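Local coordinates for bifunctional protein FolD (Thermus thermophilus, PDB 6V6Y) that is expected to oxidise 5,10-methylenetetrahydrofolate with NADP+ and then hydrolyse the 5,10-methenyl product to 10-formyltetrahydrofolate, at residues I35-D40 with E64-D69; E157-G162 with E194-A199; V212-V217 with V243-F248. All coordinates share one frame; numbering follows the deposited sequence.

Contact 1 belongs to the catalytic domain, whereas contacts 2 and 3 both lie in the NAD(P)-binding domain, on the opposite side of the chain's centre. Contact 1 is remote from the other two: its centre is about 38 Å from that of contact 2 and about 40 Å from that of contact 3. Contacts 2 and 3 have centres about 12 Å apart and are joined directly, T196 OG1 lying 2.7 Å from W216 O in a probable hydrogen bond, with a second probable one from R197 NH1 to E215 O. Contact 2 reaches the cofactor, since G162 touches NADP and the V161 side chain is about 4 Å from it; in contact 3 the V212 side chain is about 8 Å from the bound NADP.

Contact 1. Residues I35-D40 with E64-D69; sequences IRLGED and EVYPED
The guanidinium group of R36 carries V65 CG2 over one face, 3.3 Å from NH2 and displaced toward the rim, while G38 O and the E39 carboxyl carbon lie at its edge in the plane. The other flat group, the Y66 ring, has E64 OE2 in plane at its edge, and I35 CG2 approaches it obliquely, 4.1 Å from CD1. The Y66 hydroxyl donates to E64 OE2 at 2.6 Å, on the anti side of the carboxylate and 33° out of its plane.

Between these two sets of side chains, strands 31-37 and 60-66 run parallel, as expected of a right-handed beta-alpha-beta unit connected by helix 41-57. The bonds R36 N to E64 O (3.0 Å), Y66 N to R36 O (2.9 Å) and G38 N to Y66 O (3.1 Å) tie the backbones together, the last just beyond the end of the strand. R36 and V65 are paired on one sheet face, where V44 and V47 of helix 41-57 pack on the arginine; I35, L37 and Y66 occupy the other face, against helix 72-84.

R36 leaves the strand with CG anti to the backbone N (chi1 156°), then bends at chi3, which turns NH1 toward the residues that follow in its own segment. There NH1 gives a bond of 2.9 Å to G38 O in that carbonyl's plane and a weak one to E39 OE2 within a salt bridge. R36 thus directs NH1 to the loop after its own strand and presents a guanidinium face to V65, while E64, whose OE1 is salt-bridged to R33 and R78, probably polarises the Y66 hydroxyl through OE2.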
ATOM      1  N   ILE A  35     -11.026   6.421  22.757  1.00 45.13           N
ATOM      2  CA  ILE A  35     -11.982   7.514  22.631  1.00 47.41           C
ATOM      3  C   ILE A  35     -13.199   7.011  21.872  1.00 49.85           C
ATOM      4  O   ILE A  35     -13.059   6.402  20.803  1.00 49.42           O
ATOM      5  CB  ILE A  35     -11.361   8.719  21.901  1.00 49.27           C
ATOM      6  CG1 ILE A  35     -10.210   9.320  22.711  1.00 47.09           C
ATOM      7  CG2 ILE A  35     -12.424   9.760  21.604  1.00 46.91           C
ATOM      8  CD1 ILE A  35      -9.428  10.392  21.945  1.00 42.11           C
ATOM      9  N   ARG A  36     -14.390   7.283  22.405  1.00 47.34           N
ATOM     10  CA  ARG A  36     -15.638   6.963  21.723  1.00 46.60           C
ATOM     11  C   ARG A  36     -16.562   8.172  21.781  1.00 51.43           C
ATOM     12  O   ARG A  36     -16.725   8.786  22.845  1.00 49.54           O
ATOM     13  CB  ARG A  36     -16.329   5.737  22.341  1.00 46.80           C
ATOM     14  CG  ARG A  36     -17.829   5.705  22.083  1.00 48.91           C
ATOM     15  CD  ARG A  36     -18.470   4.352  22.390  1.00 48.00           C
ATOM     16  NE  ARG A  36     -18.394   3.972  23.803  1.00 52.69           N
ATOM     17  CZ  ARG A  36     -19.291   4.289  24.743  1.00 52.30           C
ATOM     18  NH1 ARG A  36     -20.358   5.024  24.460  1.00 48.69           N
ATOM     19  NH2 ARG A  36     -19.119   3.863  25.988  1.00 55.99           N
ATOM     20  N   LEU A  37     -17.146   8.526  20.638  1.00 48.47           N
ATOM     21  CA  LEU A  37     -18.184   9.545  20.560  1.00 51.15           C
ATOM     22  C   LEU A  37     -19.530   8.852  20.395  1.00 53.76           C
ATOM     23  O   LEU A  37     -19.656   7.928  19.589  1.00 53.92           O
ATOM     24  CB  LEU A  37     -17.923  10.511  19.399  1.00 51.56           C
ATOM     25  CG  LEU A  37     -17.066  11.736  19.754  1.00 52.36           C
ATOM     26  CD1 LEU A  37     -15.614  11.337  20.046  1.00 50.57           C
ATOM     27  CD2 LEU A  37     -17.114  12.818  18.679  1.00 53.19           C
ATOM     28  N   GLY A  38     -20.527   9.268  21.184  1.00 53.07           N
ATOM     29  CA  GLY A  38     -21.868   8.730  21.024  1.00 51.02           C
ATOM     30  C   GLY A  38     -22.031   7.353  21.635  1.00 54.27           C
ATOM     31  O   GLY A  38     -21.166   6.855  22.359  1.00 51.37           O
ATOM     32  N   GLU A  39     -23.153   6.712  21.298  1.00 55.88           N
ATOM     33  CA  GLU A  39     -23.584   5.490  21.969  1.00 57.15           C
ATOM     34  C   GLU A  39     -23.968   4.389  20.973  1.00 60.33           C
ATOM     35  O   GLU A  39     -24.894   3.609  21.219  1.00 56.26           O
ATOM     36  CB  GLU A  39     -24.750   5.783  22.917  1.00 55.51           C
ATOM     37  CG  GLU A  39     -24.408   6.732  24.089  1.00 55.56           C
ATOM     38  CD  GLU A  39     -23.347   6.160  25.038  1.00 59.44           C
ATOM     39  OE1 GLU A  39     -23.459   4.978  25.433  1.00 64.61           O
ATOM     40  OE2 GLU A  39     -22.396   6.891  25.394  1.00 59.87           O
ATOM     41  N   ASP A  40     -23.256   4.279  19.852  1.00 60.22           N
ATOM     42  CA  ASP A  40     -23.558   3.209  18.902  1.00 64.30           C
ATOM     43  C   ASP A  40     -23.364   1.852  19.580  1.00 61.37           C
ATOM     44  O   ASP A  40     -22.281   1.583  20.125  1.00 58.59           O
ATOM     45  CB  ASP A  40     -22.684   3.306  17.647  1.00 60.73           C
ATOM     46  CG  ASP A  40     -22.791   2.057  16.756  1.00 63.22           C
ATOM     47  OD1 ASP A  40     -23.923   1.590  16.513  1.00 63.20           O
ATOM     48  OD2 ASP A  40     -21.740   1.539  16.305  1.00 60.86           O
ATOM     49  N   GLU A  64     -12.524   7.107  27.146  1.00 46.53           N
ATOM     50  CA  GLU A  64     -13.042   8.470  27.248  1.00 46.62           C
ATOM     51  C   GLU A  64     -14.250   8.567  26.334  1.00 47.16           C
ATOM     52  O   GLU A  64     -14.109   8.560  25.109  1.00 46.76           O
ATOM     53  CB  GLU A  64     -11.994   9.515  26.876  1.00 41.61           C
ATOM     54  CG  GLU A  64     -10.666   9.299  27.525  1.00 42.94           C
ATOM     55  CD  GLU A  64      -9.742  10.488  27.370  1.00 45.37           C
ATOM     56  OE1 GLU A  64      -8.654  10.463  27.994  1.00 47.69           O
ATOM     57  OE2 GLU A  64     -10.097  11.442  26.628  1.00 48.99           O
ATOM     58  N   VAL A  65     -15.433   8.621  26.930  1.00 49.73           N
ATOM     59  CA  VAL A  65     -16.684   8.729  26.195  1.00 45.66           C
ATOM     60  C   VAL A  65     -17.075  10.193  26.146  1.00 50.16           C
ATOM     61  O   VAL A  65     -17.096  10.874  27.181  1.00 49.47           O
ATOM     62  CB  VAL A  65     -17.795   7.896  26.848  1.00 46.89           C
ATOM     63  CG1 VAL A  65     -19.054   7.995  26.018  1.00 50.18           C
ATOM     64  CG2 VAL A  65     -17.353   6.458  26.989  1.00 46.55           C
ATOM     65  N   TYR A  66     -17.373  10.681  24.949  1.00 47.43           N
ATOM     66  CA  TYR A  66     -17.868  12.027  24.754  1.00 45.74           C
ATOM     67  C   TYR A  66     -19.257  11.977  24.127  1.00 49.50           C
ATOM     68  O   TYR A  66     -19.676  10.936  23.603  1.00 49.15           O
ATOM     69  CB  TYR A  66     -16.896  12.827  23.879  1.00 45.55           C
ATOM     70  CG  TYR A  66     -15.550  12.989  24.538  1.00 48.40           C
ATOM     71  CD1 TYR A  66     -14.548  12.044  24.339  1.00 45.42           C
ATOM     72  CD2 TYR A  66     -15.291  14.070  25.398  1.00 47.30           C
ATOM     73  CE1 TYR A  66     -13.317  12.167  24.952  1.00 47.96           C
ATOM     74  CE2 TYR A  66     -14.049  14.207  26.026  1.00 44.46           C
ATOM     75  CZ  TYR A  66     -13.070  13.246  25.794  1.00 48.48           C
ATOM     76  OH  TYR A  66     -11.836  13.342  26.394  1.00 43.89           O
ATOM     77  N   PRO A  67     -20.016  13.070  24.200  1.00 49.24           N
ATOM     78  CA  PRO A  67     -21.300  13.111  23.490  1.00 53.30           C
ATOM     79  C   PRO A  67     -21.112  12.964  21.985  1.00 55.24           C
ATOM     80  O   PRO A  67     -20.046  13.226  21.423  1.00 52.92           O
ATOM     81  CB  PRO A  67     -21.869  14.488  23.851  1.00 52.35           C
ATOM     82  CG  PRO A  67     -20.707  15.268  24.369  1.00 55.50           C
ATOM     83  CD  PRO A  67     -19.806  14.273  25.017  1.00 52.70           C
ATOM     84  N   GLU A  68     -22.180  12.521  21.333  1.00 57.21           N
ATOM     85  CA  GLU A  68     -22.154  12.379  19.883  1.00 55.20           C
ATOM     86  C   GLU A  68     -21.861  13.708  19.191  1.00 57.86           C
ATOM     87  O   GLU A  68     -21.142  13.746  18.184  1.00 59.94           O
ATOM     88  CB  GLU A  68     -23.482  11.800  19.415  1.00 57.70           C
ATOM     89  CG  GLU A  68     -23.809  12.082  17.976  1.00 67.41           C
ATOM     90  CD  GLU A  68     -24.376  10.873  17.276  1.00 69.47           C
ATOM     91  OE1 GLU A  68     -25.020  10.041  17.958  1.00 71.87           O
ATOM     92  OE2 GLU A  68     -24.175  10.758  16.044  1.00 73.77           O
ATOM     93  N   ASP A  69     -22.389  14.813  19.720  1.00 56.11           N
ATOM     94  CA  ASP A  69     -22.255  16.120  19.085  1.00 55.36           C
ATOM     95  C   ASP A  69     -20.989  16.855  19.496  1.00 56.54           C
ATOM     96  O   ASP A  69     -20.928  18.085  19.367  1.00 55.98           O
ATOM     97  CB  ASP A  69     -23.493  16.988  19.366  1.00 57.24           C
ATOM     98  CG  ASP A  69     -23.610  17.431  20.833  1.00 65.44           C
ATOM     99  OD1 ASP A  69     -22.766  17.044  21.676  1.00 65.23           O
ATOM    100  OD2 ASP A  69     -24.564  18.177  21.150  1.00 65.19           O
TER

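Contact 2. Residues E157-G162 with E194-A199; sequences EVVVVG and EVTRRA
V159 CG2 meets the methyl of A199, 3.6 Å from its CB, and lies 3.7 Å from V195 O of helix 192-196. The other methyl of V159, CG1, is anti to the backbone N (chi1 177°), which directs it to V195 CG1 at 4.2 Å. Further along the strand V161 CG2 packs on T196 CG2 at 3.8 Å, the two side chains crossing at about a right angle. At the opposite end E157 bends at chi2 and brings OE1 to the base of the R198 side chain, 3.5 Å from R198 CB.

The next shell fixes these positions. A type I turn from T196 to A199, closed by A199 N to T196 O (2.9 Å), carries R198 and A199 to the strand, and V201 and V203 hydrogen-bond strand 157-161 into the parallel sheet. Just past the strand, G162 touches NADP in this Rossmann-type domain.

E157 OE1 and R198 NE of the same chain remain 5.6 Å apart. The salt bridges that join these two residues run between subunits, E157 OE1 to R198 NH2 of the second subunit and the reverse. The apolar packing is thus internal to the chain, while the charged end of the same contact ties the two subunits together reciprocally.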
ATOM      1  N   GLU A 157      -0.910 -18.808  -3.261  1.00 43.32           N
ATOM      2  CA  GLU A 157      -1.892 -17.972  -3.936  1.00 44.24           C
ATOM      3  C   GLU A 157      -2.923 -17.510  -2.916  1.00 44.18           C
ATOM      4  O   GLU A 157      -3.749 -18.308  -2.462  1.00 40.64           O
ATOM      5  CB  GLU A 157      -2.558 -18.761  -5.054  1.00 42.25           C
ATOM      6  CG  GLU A 157      -3.250 -17.912  -6.064  1.00 57.15           C
ATOM      7  CD  GLU A 157      -2.871 -18.317  -7.463  1.00 57.15           C
ATOM      8  OE1 GLU A 157      -3.795 -18.462  -8.289  1.00 61.30           O
ATOM      9  OE2 GLU A 157      -1.660 -18.515  -7.723  1.00 54.22           O
ATOM     10  N   VAL A 158      -2.882 -16.233  -2.546  1.00 37.98           N
ATOM     11  CA  VAL A 158      -3.836 -15.660  -1.604  1.00 36.86           C
ATOM     12  C   VAL A 158      -4.769 -14.710  -2.343  1.00 40.61           C
ATOM     13  O   VAL A 158      -4.307 -13.809  -3.061  1.00 39.23           O
ATOM     14  CB  VAL A 158      -3.123 -14.928  -0.457  1.00 40.05           C
ATOM     15  CG1 VAL A 158      -4.142 -14.377   0.517  1.00 41.18           C
ATOM     16  CG2 VAL A 158      -2.138 -15.859   0.231  1.00 36.52           C
ATOM     17  N   VAL A 159      -6.078 -14.906  -2.164  1.00 36.03           N
ATOM     18  CA  VAL A 159      -7.083 -13.931  -2.583  1.00 35.27           C
ATOM     19  C   VAL A 159      -7.660 -13.246  -1.346  1.00 39.12           C
ATOM     20  O   VAL A 159      -8.073 -13.906  -0.383  1.00 37.91           O
ATOM     21  CB  VAL A 159      -8.195 -14.563  -3.437  1.00 36.96           C
ATOM     22  CG1 VAL A 159      -9.260 -13.515  -3.779  1.00 31.37           C
ATOM     23  CG2 VAL A 159      -7.611 -15.187  -4.710  1.00 35.71           C
ATOM     24  N   VAL A 160      -7.654 -11.919  -1.367  1.00 35.91           N
ATOM     25  CA  VAL A 160      -8.255 -11.085  -0.340  1.00 35.04           C
ATOM     26  C   VAL A 160      -9.464 -10.415  -0.979  1.00 40.08           C
ATOM     27  O   VAL A 160      -9.327  -9.735  -2.006  1.00 40.56           O
ATOM     28  CB  VAL A 160      -7.240 -10.052   0.172  1.00 38.67           C
ATOM     29  CG1 VAL A 160      -7.847  -9.139   1.215  1.00 36.88           C
ATOM     30  CG2 VAL A 160      -5.981 -10.760   0.666  1.00 33.77           C
ATOM     31  N   VAL A 161     -10.654 -10.638  -0.424  1.00 38.59           N
ATOM     32  CA  VAL A 161     -11.864 -10.023  -0.961  1.00 38.49           C
ATOM     33  C   VAL A 161     -12.289  -8.894  -0.042  1.00 39.39           C
ATOM     34  O   VAL A 161     -12.683  -9.126   1.107  1.00 42.40           O
ATOM     35  CB  VAL A 161     -13.005 -11.032  -1.151  1.00 39.91           C
ATOM     36  CG1 VAL A 161     -14.145 -10.368  -1.940  1.00 35.19           C
ATOM     37  CG2 VAL A 161     -12.514 -12.308  -1.873  1.00 34.47           C
ATOM     38  N   GLY A 162     -12.245  -7.672  -0.568  1.00 37.54           N
ATOM     39  CA  GLY A 162     -12.498  -6.479   0.203  1.00 38.40           C
ATOM     40  C   GLY A 162     -11.232  -5.660   0.231  1.00 40.22           C
ATOM     41  O   GLY A 162     -10.139  -6.212   0.398  1.00 37.06           O
ATOM     42  N   GLU A 194     -15.004 -17.110  -9.736  1.00 45.98           N
ATOM     43  CA  GLU A 194     -13.868 -17.662 -10.460  1.00 51.48           C
ATOM     44  C   GLU A 194     -12.552 -17.142  -9.890  1.00 45.05           C
ATOM     45  O   GLU A 194     -11.561 -17.878  -9.828  1.00 44.54           O
ATOM     46  CB  GLU A 194     -14.004 -17.336 -11.952  1.00 53.85           C
ATOM     47  CG  GLU A 194     -13.235 -18.257 -12.864  1.00 56.96           C
ATOM     48  CD  GLU A 194     -11.827 -17.758 -13.140  1.00 65.87           C
ATOM     49  OE1 GLU A 194     -10.852 -18.420 -12.707  1.00 69.58           O
ATOM     50  OE2 GLU A 194     -11.690 -16.703 -13.800  1.00 76.68           O
ATOM     51  N   VAL A 195     -12.521 -15.876  -9.465  1.00 46.98           N
ATOM     52  CA  VAL A 195     -11.310 -15.346  -8.846  1.00 44.76           C
ATOM     53  C   VAL A 195     -11.037 -16.067  -7.538  1.00 42.64           C
ATOM     54  O   VAL A 195      -9.913 -16.518  -7.282  1.00 42.10           O
ATOM     55  CB  VAL A 195     -11.419 -13.827  -8.637  1.00 49.40           C
ATOM     56  CG1 VAL A 195     -10.217 -13.319  -7.853  1.00 39.79           C
ATOM     57  CG2 VAL A 195     -11.526 -13.120  -9.979  1.00 47.79           C
ATOM     58  N   THR A 196     -12.067 -16.221  -6.698  1.00 40.64           N
ATOM     59  CA  THR A 196     -11.817 -16.843  -5.398  1.00 43.31           C
ATOM     60  C   THR A 196     -11.443 -18.317  -5.534  1.00 43.30           C
ATOM     61  O   THR A 196     -10.633 -18.813  -4.743  1.00 40.25           O
ATOM     62  CB  THR A 196     -13.010 -16.656  -4.463  1.00 44.12           C
ATOM     63  OG1 THR A 196     -14.183 -17.283  -4.998  1.00 41.69           O
ATOM     64  CG2 THR A 196     -13.262 -15.171  -4.244  1.00 38.10           C
ATOM     65  N   ARG A 197     -11.924 -18.998  -6.584  1.00 45.42           N
ATOM     66  CA  ARG A 197     -11.628 -20.420  -6.768  1.00 45.52           C
ATOM     67  C   ARG A 197     -10.135 -20.701  -6.919  1.00 46.54           C
ATOM     68  O   ARG A 197      -9.709 -21.848  -6.738  1.00 49.12           O
ATOM     69  CB  ARG A 197     -12.378 -20.962  -7.990  1.00 47.40           C
ATOM     70  CG  ARG A 197     -13.704 -21.655  -7.663  1.00 52.70           C
ATOM     71  CD  ARG A 197     -14.303 -22.409  -8.874  1.00 53.34           C
ATOM     72  NE  ARG A 197     -14.634 -21.523  -9.997  1.00 55.32           N
ATOM     73  CZ  ARG A 197     -15.805 -20.905 -10.157  1.00 54.35           C
ATOM     74  NH1 ARG A 197     -16.774 -21.066  -9.268  1.00 49.33           N
ATOM     75  NH2 ARG A 197     -16.007 -20.117 -11.212  1.00 59.48           N
ATOM     76  N   ARG A 198      -9.332 -19.693  -7.254  1.00 46.33           N
ATOM     77  CA  ARG A 198      -7.893 -19.886  -7.380  1.00 44.66           C
ATOM     78  C   ARG A 198      -7.173 -19.952  -6.045  1.00 47.70           C
ATOM     79  O   ARG A 198      -6.047 -20.469  -5.990  1.00 46.81           O
ATOM     80  CB  ARG A 198      -7.275 -18.750  -8.184  1.00 49.04           C
ATOM     81  CG  ARG A 198      -8.098 -18.283  -9.368  1.00 55.91           C
ATOM     82  CD  ARG A 198      -7.434 -17.077  -9.981  1.00 56.47           C
ATOM     83  NE  ARG A 198      -8.284 -16.459 -10.984  1.00 61.77           N
ATOM     84  CZ  ARG A 198      -8.230 -15.167 -11.308  1.00 63.27           C
ATOM     85  NH1 ARG A 198      -7.356 -14.353 -10.707  1.00 57.60           N
ATOM     86  NH2 ARG A 198      -9.047 -14.697 -12.244  1.00 58.58           N
ATOM     87  N   ALA A 199      -7.789 -19.431  -4.983  1.00 39.86           N
ATOM     88  CA  ALA A 199      -7.074 -19.184  -3.737  1.00 45.70           C
ATOM     89  C   ALA A 199      -6.785 -20.485  -2.990  1.00 42.16           C
ATOM     90  O   ALA A 199      -7.699 -21.264  -2.713  1.00 44.11           O
ATOM     91  CB  ALA A 199      -7.879 -18.237  -2.842  1.00 38.29           C
TER

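Contact 3. Residues V212-V217 with V243-F248; sequences VRKEWV and VAEVAF
V217 and V243 meet where two loops of the Rossmann-type NAD(P)-binding domain, each containing a short 3-10 turn, pack beside strand 222-225. This is the close part of the contact. V217 CG2 lies 3.9 Å from V243 CG2, the two valines crossing at about a right angle, and V223 of that strand touches both. V243 CG2 also reaches the backbone of the 212-217 segment, 3.6 Å from V212 O. V246 CG2 comes within 3.8 Å of V217 CB: with V246 CG1 anti to the carbonyl carbon (chi1 -63°), CG2 falls between the backbone N and the carbonyl carbon and turns toward V217, while CG1 faces K214 CB.

The outer part is looser and more polar. K214 meets E245 there through CD and CE, CE being 3.7 Å from E245 OE2, and the two side chains cross at a slant. K214 bends at chi4 and takes its ammonium to E215 instead, in a salt bridge that stays within its own segment. Away from that salt bridge, the 243-248 loop is closed by its own backbone: V243 O accepts from both V246 N at 3.0 Å and A247 N at 2.9 Å.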
ATOM      1  N   VAL A 212     -20.132 -16.007   0.584  1.00 51.00           N
ATOM      2  CA  VAL A 212     -19.252 -16.943  -0.119  1.00 53.45           C
ATOM      3  C   VAL A 212     -19.764 -18.378   0.040  1.00 53.58           C
ATOM      4  O   VAL A 212     -19.825 -18.910   1.155  1.00 52.96           O
ATOM      5  CB  VAL A 212     -17.807 -16.811   0.382  1.00 52.76           C
ATOM      6  CG1 VAL A 212     -16.897 -17.892  -0.241  1.00 45.16           C
ATOM      7  CG2 VAL A 212     -17.287 -15.407   0.095  1.00 45.27           C
ATOM      8  N   ARG A 213     -20.099 -19.014  -1.084  1.00 51.79           N
ATOM      9  CA  ARG A 213     -20.629 -20.372  -1.128  1.00 50.62           C
ATOM     10  C   ARG A 213     -19.519 -21.358  -1.484  1.00 51.09           C
ATOM     11  O   ARG A 213     -18.402 -20.974  -1.830  1.00 53.06           O
ATOM     12  CB  ARG A 213     -21.779 -20.472  -2.142  1.00 52.08           C
ATOM     13  CG  ARG A 213     -22.803 -19.325  -2.068  1.00 51.55           C
ATOM     14  CD  ARG A 213     -23.564 -19.319  -0.748  1.00 55.18           C
ATOM     15  NE  ARG A 213     -24.098 -20.647  -0.428  1.00 59.28           N
ATOM     16  CZ  ARG A 213     -25.387 -20.918  -0.231  1.00 58.54           C
ATOM     17  NH1 ARG A 213     -26.288 -19.953  -0.313  1.00 52.75           N
ATOM     18  NH2 ARG A 213     -25.776 -22.161   0.051  1.00 56.08           N
ATOM     19  N   LYS A 214     -19.835 -22.653  -1.406  1.00 52.55           N
ATOM     20  CA  LYS A 214     -18.774 -23.648  -1.531  1.00 51.01           C
ATOM     21  C   LYS A 214     -18.239 -23.734  -2.953  1.00 49.13           C
ATOM     22  O   LYS A 214     -17.085 -24.139  -3.160  1.00 45.44           O
ATOM     23  CB  LYS A 214     -19.266 -25.019  -1.063  1.00 53.12           C
ATOM     24  CG  LYS A 214     -20.594 -25.481  -1.641  1.00 57.82           C
ATOM     25  CD  LYS A 214     -20.791 -26.976  -1.395  1.00 58.06           C
ATOM     26  CE  LYS A 214     -22.270 -27.358  -1.293  1.00 64.20           C
ATOM     27  NZ  LYS A 214     -22.948 -27.433  -2.627  1.00 62.55           N
ATOM     28  N   GLU A 215     -19.065 -23.394  -3.944  1.00 49.73           N
ATOM     29  CA  GLU A 215     -18.599 -23.404  -5.325  1.00 50.77           C
ATOM     30  C   GLU A 215     -17.543 -22.338  -5.569  1.00 51.47           C
ATOM     31  O   GLU A 215     -16.761 -22.461  -6.522  1.00 50.76           O
ATOM     32  CB  GLU A 215     -19.773 -23.194  -6.281  1.00 53.80           C
ATOM     33  CG  GLU A 215     -20.703 -24.379  -6.377  1.00 53.73           C
ATOM     34  CD  GLU A 215     -21.722 -24.404  -5.246  1.00 63.31           C
ATOM     35  OE1 GLU A 215     -21.951 -23.331  -4.615  1.00 56.56           O
ATOM     36  OE2 GLU A 215     -22.283 -25.504  -4.993  1.00 63.78           O
ATOM     37  N   TRP A 216     -17.510 -21.295  -4.728  1.00 49.44           N
ATOM     38  CA  TRP A 216     -16.491 -20.261  -4.818  1.00 49.54           C
ATOM     39  C   TRP A 216     -15.137 -20.711  -4.295  1.00 49.49           C
ATOM     40  O   TRP A 216     -14.154 -19.982  -4.477  1.00 46.42           O
ATOM     41  CB  TRP A 216     -16.885 -19.020  -4.027  1.00 44.97           C
ATOM     42  CG  TRP A 216     -18.220 -18.407  -4.310  1.00 46.22           C
ATOM     43  CD1 TRP A 216     -19.369 -19.039  -4.708  1.00 48.55           C
ATOM     44  CD2 TRP A 216     -18.555 -17.023  -4.151  1.00 47.97           C
ATOM     45  NE1 TRP A 216     -20.393 -18.127  -4.820  1.00 48.00           N
ATOM     46  CE2 TRP A 216     -19.919 -16.883  -4.486  1.00 49.58           C
ATOM     47  CE3 TRP A 216     -17.823 -15.880  -3.781  1.00 46.39           C
ATOM     48  CZ2 TRP A 216     -20.569 -15.647  -4.463  1.00 49.63           C
ATOM     49  CZ3 TRP A 216     -18.466 -14.656  -3.759  1.00 48.24           C
ATOM     50  CH2 TRP A 216     -19.831 -14.550  -4.097  1.00 51.23           C
ATOM     51  N   VAL A 217     -15.055 -21.856  -3.624  1.00 44.63           N
ATOM     52  CA  VAL A 217     -13.882 -22.194  -2.833  1.00 47.25           C
ATOM     53  C   VAL A 217     -13.154 -23.367  -3.468  1.00 45.80           C
ATOM     54  O   VAL A 217     -13.770 -24.374  -3.837  1.00 47.44           O
ATOM     55  CB  VAL A 217     -14.258 -22.485  -1.368  1.00 46.80           C
ATOM     56  CG1 VAL A 217     -13.009 -22.724  -0.535  1.00 44.15           C
ATOM     57  CG2 VAL A 217     -15.043 -21.319  -0.803  1.00 42.48           C
ATOM     58  N   VAL A 243     -19.016 -24.129   3.467  1.00 49.17           N
ATOM     59  CA  VAL A 243     -17.643 -24.101   2.961  1.00 49.12           C
ATOM     60  C   VAL A 243     -16.762 -25.089   3.718  1.00 48.45           C
ATOM     61  O   VAL A 243     -15.746 -25.556   3.180  1.00 46.31           O
ATOM     62  CB  VAL A 243     -17.117 -22.632   3.017  1.00 51.36           C
ATOM     63  CG1 VAL A 243     -15.584 -22.543   2.946  1.00 43.61           C
ATOM     64  CG2 VAL A 243     -17.751 -21.805   1.892  1.00 48.68           C
ATOM     65  N   ALA A 244     -17.162 -25.467   4.946  1.00 49.94           N
ATOM     66  CA  ALA A 244     -16.476 -26.525   5.688  1.00 47.67           C
ATOM     67  C   ALA A 244     -16.468 -27.860   4.943  1.00 49.67           C
ATOM     68  O   ALA A 244     -15.649 -28.732   5.266  1.00 48.89           O
ATOM     69  CB  ALA A 244     -17.119 -26.695   7.066  1.00 47.22           C
ATOM     70  N   GLU A 245     -17.346 -28.037   3.942  1.00 50.34           N
ATOM     71  CA  GLU A 245     -17.337 -29.268   3.154  1.00 51.93           C
ATOM     72  C   GLU A 245     -16.169 -29.323   2.177  1.00 53.76           C
ATOM     73  O   GLU A 245     -15.761 -30.414   1.766  1.00 51.38           O
ATOM     74  CB  GLU A 245     -18.632 -29.412   2.354  1.00 53.05           C
ATOM     75  CG  GLU A 245     -19.919 -29.518   3.153  1.00 56.87           C
ATOM     76  CD  GLU A 245     -21.163 -29.422   2.273  1.00 59.09           C
ATOM     77  OE1 GLU A 245     -22.136 -28.769   2.707  1.00 63.36           O
ATOM     78  OE2 GLU A 245     -21.167 -29.980   1.146  1.00 62.85           O
ATOM     79  N   VAL A 246     -15.661 -28.171   1.739  1.00 55.46           N
ATOM     80  CA  VAL A 246     -14.621 -28.120   0.722  1.00 50.29           C
ATOM     81  C   VAL A 246     -13.286 -27.665   1.304  1.00 49.11           C
ATOM     82  O   VAL A 246     -12.229 -28.106   0.850  1.00 46.45           O
ATOM     83  CB  VAL A 246     -15.054 -27.213  -0.454  1.00 53.32           C
ATOM     84  CG1 VAL A 246     -16.297 -27.780  -1.144  1.00 53.79           C
ATOM     85  CG2 VAL A 246     -15.314 -25.807   0.038  1.00 50.99           C
ATOM     86  N   ALA A 247     -13.309 -26.804   2.316  1.00 47.96           N
ATOM     87  CA  ALA A 247     -12.080 -26.196   2.802  1.00 47.28           C
ATOM     88  C   ALA A 247     -11.314 -27.166   3.686  1.00 47.41           C
ATOM     89  O   ALA A 247     -11.903 -28.021   4.353  1.00 49.39           O
ATOM     90  CB  ALA A 247     -12.389 -24.913   3.575  1.00 43.89           C
ATOM     91  N   PHE A 248      -9.985 -27.040   3.674  1.00 40.92           N
ATOM     92  CA  PHE A 248      -9.171 -27.790   4.618  1.00 41.62           C
ATOM     93  C   PHE A 248      -9.297 -27.217   6.029  1.00 46.38           C
ATOM     94  O   PHE A 248      -9.199 -27.953   7.020  1.00 48.42           O
ATOM     95  CB  PHE A 248      -7.719 -27.785   4.149  1.00 46.71           C
ATOM     96  CG  PHE A 248      -6.738 -28.344   5.157  1.00 49.72           C
ATOM     97  CD1 PHE A 248      -6.042 -27.493   6.017  1.00 48.33           C
ATOM     98  CD2 PHE A 248      -6.493 -29.716   5.229  1.00 45.98           C
ATOM     99  CE1 PHE A 248      -5.133 -27.994   6.941  1.00 45.80           C
ATOM    100  CE2 PHE A 248      -5.576 -30.234   6.148  1.00 45.13           C
ATOM    101  CZ  PHE A 248      -4.896 -29.370   7.009  1.00 50.24           C
TER